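Local coordinates for phosphoglycerate kinase (Coxiella burnetii, PDB 4NG4), which catalyses the reversible transfer of a phosphoryl group between ATP and 3-phosphoglycerate, giving 1,3-bisphosphoglycerate and ADP, a step of glycolysis, at residues A[31-36]-A[49-54]; A[150-155]-A[392-397]. All coordinates share one frame; numbering follows the deposited sequence.

Contact 1: A[31-36]-A[49-54]; sequences EDLNVP and VRALPT
Glu31 reaches across to Ala51 and Thr54 on one face of helix 46-60. CB starts toward the helix; CG lies anti to the carbonyl carbon (chi1 -59°), and a bend at chi2 (-82°) swings the carboxylate along the helix surface. Glu31 CD is 3.8 Å from Ala51 CB. Beyond it the two oxygens part: Glu31 OE1 meets the methyl Ala51 CB at 3.3 Å, while Glu31 OE2 meets Thr54 CG2 at 3.2 Å, three residues on, past the kink at Pro53. These are van der Waals contacts with methyl groups. The hydroxyl Thr54 OG1 instead hydrogen-bonds Asp150, whose OD2 also lies close to Glu31 OE2; one of the two carboxylates may be protonated. Topologically this is the carboxyl edge of the parallel sheet in the N-terminal Rossmann-like domain, where strand 26-31 runs out into a loop whose Asp32, Leu33 and Asn34 are predicted to bind substrate. Leu33 sends only its CD2 branch to the helix, 3.7 Å from Ala51 CB, so Ala51 CB meets both Glu31 OE1 and Leu33 CD2. Further along the loop, Asn34 OD1 accepts a hydrogen bond from Gly72 N.

Contact 2: A[150-155]-A[392-397]; sequences DAFATA and PAIKIL
Ala155 and Ala393 bring the two backbones to a CA-CA separation of 4.8 Å, where the loop after strand 146-149 meets the first turn of helix 392-401. The one hydrogen bond between them is weak but nearly straight: Ala393 N gives to Ala155 O at 3.3 Å, with an angle of 170° at the hydrogen. Because that N-H belongs to the opening turn, where the helix has no carbonyl of its own to offer it, the loop supplies the acceptor. Pro392 flanks the same oxygen, its CD lying 3.4 Å from Ala155 O.

Both alanine CB atoms point toward the opposite segment, and Ala155 CB meets Ala393 CB at 3.3 Å, an apolar contact of two small side chains. The second apolar touch lies to one side of this pair. Phe152 has CG anti to its own nitrogen (chi1 -175°), which carries the ring out to Ile394, and CE1 comes 4.1 Å from Ile394 CD1, the methyl approaching the ring obliquely. Within the loop, Ala151 O takes two bonds from Thr154: one from the backbone N at 2.9 Å, and one from OG1 at 2.6 Å, in the carbonyl plane on a lone pair. Together with the bond from Ala155 N to Phe152 O, they close the turn that leads into Ala155.

Around the contact, Phe152 packs on Glu181 and Leu185 of helix 176-190, Ile396 rests on Ala166 and Ala167 of helix 160-168, and Ala393 and Leu397 touch Met149 of strand 146-149, so the C-terminal helix is packed into the N-terminal domain.

The centres of contact 1 and contact 2 lie 15 Å apart, and the two are in series along the chain: contact 1 closes locally within the first strand-loop-helix unit, whereas contact 2 brings together segments with 236 residues between them. They share one parallel sheet, since strands 26-31 and 146-149 are neighbours in it and each runs into one of the two loops. The loops touch directly: Asp32 OD2 lies 3.1 Å from Ala153 CB. Contact 1 holds predicted substrate-binding residues, and the Pro392 side chain of contact 2 is about 6 Å from that of Arg157, another predicted one. This places the start of the C-terminal helix near the predicted substrate site, with ADP bound on the other domain.

Contact 1: A[31-36]-A[49-54]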
# COMPACT_ATOMS: atom_id res chain seq x y z
N GLU A 31 15.72 -2.18 4.06
CA GLU A 31 15.02 -2.22 2.79
C GLU A 31 14.01 -3.39 2.76
O GLU A 31 14.04 -4.27 3.61
CB GLU A 31 16.04 -2.39 1.66
CG GLU A 31 17.08 -1.27 1.57
CD GLU A 31 16.59 -0.04 0.84
OE1 GLU A 31 15.46 -0.07 0.32
OE2 GLU A 31 17.35 0.96 0.79
N ASP A 32 13.11 -3.33 1.77
CA ASP A 32 12.14 -4.38 1.49
C ASP A 32 12.64 -5.08 0.23
O ASP A 32 12.32 -4.71 -0.88
CB ASP A 32 10.74 -3.78 1.29
CG ASP A 32 9.66 -4.83 1.03
OD1 ASP A 32 9.94 -6.05 1.02
OD2 ASP A 32 8.49 -4.45 0.82
N LEU A 33 13.49 -6.07 0.44
CA LEU A 33 14.02 -6.92 -0.63
C LEU A 33 13.33 -8.30 -0.63
O LEU A 33 13.89 -9.26 -1.13
CB LEU A 33 15.54 -7.09 -0.43
CG LEU A 33 16.29 -5.80 -0.08
CD1 LEU A 33 17.81 -6.04 -0.05
CD2 LEU A 33 15.95 -4.66 -1.04
N ASN A 34 12.12 -8.35 -0.06
CA ASN A 34 11.32 -9.57 0.14
C ASN A 34 10.73 -10.07 -1.18
O ASN A 34 9.54 -9.96 -1.41
CB ASN A 34 10.20 -9.29 1.17
CG ASN A 34 9.35 -10.49 1.49
OD1 ASN A 34 9.81 -11.61 1.48
ND2 ASN A 34 8.09 -10.26 1.79
N VAL A 35 11.58 -10.62 -2.03
CA VAL A 35 11.20 -10.98 -3.38
C VAL A 35 10.54 -12.35 -3.45
O VAL A 35 10.83 -13.21 -2.63
CB VAL A 35 12.43 -10.95 -4.32
CG1 VAL A 35 13.03 -9.55 -4.38
CG2 VAL A 35 13.46 -11.97 -3.87
N PRO A 36 9.64 -12.57 -4.43
CA PRO A 36 9.10 -13.91 -4.73
C PRO A 36 10.19 -14.90 -5.18
O PRO A 36 11.19 -14.48 -5.76
CB PRO A 36 8.13 -13.65 -5.89
CG PRO A 36 7.83 -12.20 -5.83
CD PRO A 36 9.03 -11.53 -5.28
N VAL A 49 15.30 -3.54 -7.76
CA VAL A 49 15.43 -2.43 -8.73
C VAL A 49 14.99 -1.10 -8.09
O VAL A 49 15.60 -0.05 -8.34
CB VAL A 49 14.61 -2.71 -10.05
CG1 VAL A 49 14.55 -1.46 -10.92
CG2 VAL A 49 15.21 -3.87 -10.83
N ARG A 50 13.95 -1.16 -7.27
CA ARG A 50 13.43 0.02 -6.56
C ARG A 50 14.40 0.47 -5.46
O ARG A 50 14.70 1.65 -5.32
CB ARG A 50 12.04 -0.29 -5.98
CG ARG A 50 10.91 0.67 -6.40
CD ARG A 50 9.58 -0.09 -6.68
NE ARG A 50 9.42 -1.27 -5.83
CZ ARG A 50 8.46 -2.18 -5.95
NH1 ARG A 50 7.52 -2.06 -6.89
NH2 ARG A 50 8.42 -3.22 -5.11
N ALA A 51 14.92 -0.48 -4.69
CA ALA A 51 15.82 -0.17 -3.58
C ALA A 51 17.23 0.25 -4.02
O ALA A 51 17.97 0.85 -3.23
CB ALA A 51 15.90 -1.37 -2.63
N LEU A 52 17.61 -0.05 -5.26
CA LEU A 52 18.99 0.16 -5.69
C LEU A 52 19.53 1.58 -5.43
O LEU A 52 20.55 1.74 -4.78
CB LEU A 52 19.15 -0.20 -7.17
CG LEU A 52 20.58 -0.55 -7.55
CD1 LEU A 52 20.90 -1.94 -6.99
CD2 LEU A 52 20.77 -0.49 -9.05
N PRO A 53 18.83 2.62 -5.92
CA PRO A 53 19.39 3.98 -5.81
C PRO A 53 19.82 4.40 -4.40
O PRO A 53 20.83 5.08 -4.24
CB PRO A 53 18.25 4.88 -6.31
CG PRO A 53 17.36 3.97 -7.11
CD PRO A 53 17.46 2.64 -6.45
N THR A 54 19.03 4.01 -3.39
CA THR A 54 19.36 4.28 -1.99
C THR A 54 20.72 3.69 -1.64
O THR A 54 21.50 4.30 -0.91
CB THR A 54 18.30 3.68 -1.02
OG1 THR A 54 17.06 4.38 -1.17
CG2 THR A 54 18.77 3.78 0.43

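Contact 2: A[150-155]-A[392-397]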
# COMPACT_ATOMS: atom_id res chain seq x y z
N ASP A 150 14.22 2.80 5.18
CA ASP A 150 13.85 3.00 3.79
C ASP A 150 12.86 1.91 3.36
O ASP A 150 12.90 1.47 2.21
CB ASP A 150 15.11 2.95 2.94
CG ASP A 150 14.90 3.44 1.53
OD1 ASP A 150 14.25 4.50 1.34
OD2 ASP A 150 15.42 2.78 0.60
N ALA A 151 11.96 1.50 4.27
CA ALA A 151 11.07 0.34 4.04
C ALA A 151 9.59 0.57 4.43
O ALA A 151 9.07 -0.06 5.37
CB ALA A 151 11.63 -0.87 4.77
N PHE A 152 8.90 1.45 3.69
CA PHE A 152 7.50 1.80 4.00
C PHE A 152 6.56 0.58 4.04
O PHE A 152 5.62 0.55 4.84
CB PHE A 152 6.97 2.84 3.00
CG PHE A 152 5.57 3.33 3.31
CD1 PHE A 152 5.38 4.41 4.17
CD2 PHE A 152 4.46 2.73 2.76
CE1 PHE A 152 4.11 4.87 4.47
CE2 PHE A 152 3.19 3.19 3.05
CZ PHE A 152 3.01 4.26 3.91
N ALA A 153 6.78 -0.41 3.18
CA ALA A 153 5.95 -1.62 3.19
C ALA A 153 6.01 -2.41 4.51
O ALA A 153 5.19 -3.30 4.73
CB ALA A 153 6.32 -2.54 2.04
N THR A 154 6.97 -2.07 5.36
CA THR A 154 7.16 -2.71 6.66
C THR A 154 6.84 -1.78 7.85
O THR A 154 6.70 -2.26 8.98
CB THR A 154 8.62 -3.24 6.78
OG1 THR A 154 9.54 -2.14 6.88
CG2 THR A 154 9.00 -4.06 5.57
N ALA A 155 6.72 -0.47 7.59
CA ALA A 155 6.61 0.55 8.63
C ALA A 155 5.38 0.47 9.54
O ALA A 155 5.37 1.12 10.61
CB ALA A 155 6.64 1.94 8.01
N PRO A 392 4.39 3.11 13.38
CA PRO A 392 5.52 3.10 14.32
C PRO A 392 6.86 3.54 13.74
O PRO A 392 7.59 4.26 14.41
CB PRO A 392 5.61 1.64 14.74
CG PRO A 392 4.24 1.12 14.60
CD PRO A 392 3.64 1.83 13.43
N ALA A 393 7.18 3.10 12.53
CA ALA A 393 8.46 3.46 11.92
C ALA A 393 8.58 4.96 11.77
O ALA A 393 9.62 5.53 12.08
CB ALA A 393 8.60 2.80 10.57
N ILE A 394 7.50 5.58 11.30
CA ILE A 394 7.45 7.02 11.02
C ILE A 394 7.47 7.85 12.30
O ILE A 394 8.14 8.89 12.37
CB ILE A 394 6.19 7.37 10.22
CG1 ILE A 394 6.30 6.79 8.80
CG2 ILE A 394 5.98 8.88 10.17
CD1 ILE A 394 4.97 6.32 8.22
N LYS A 395 6.74 7.39 13.31
CA LYS A 395 6.69 8.08 14.57
C LYS A 395 8.11 8.32 15.08
O LYS A 395 8.49 9.46 15.37
CB LYS A 395 5.88 7.27 15.59
CG LYS A 395 5.38 8.11 16.75
CD LYS A 395 4.87 7.26 17.91
CE LYS A 395 4.15 8.11 18.95
NZ LYS A 395 4.07 7.46 20.30
N ILE A 396 8.91 7.25 15.15
CA ILE A 396 10.24 7.33 15.71
C ILE A 396 11.16 8.20 14.87
O ILE A 396 11.98 8.94 15.42
CB ILE A 396 10.87 5.93 15.92
CG1 ILE A 396 9.96 5.05 16.78
CG2 ILE A 396 12.25 6.04 16.59
CD1 ILE A 396 10.58 3.72 17.16
N LEU A 397 11.03 8.14 13.54
CA LEU A 397 11.89 8.94 12.66
C LEU A 397 11.73 10.44 12.90
O LEU A 397 12.71 11.20 12.80
CB LEU A 397 11.65 8.60 11.19
CG LEU A 397 12.19 7.25 10.71
CD1 LEU A 397 11.87 7.05 9.24
CD2 LEU A 397 13.69 7.14 10.95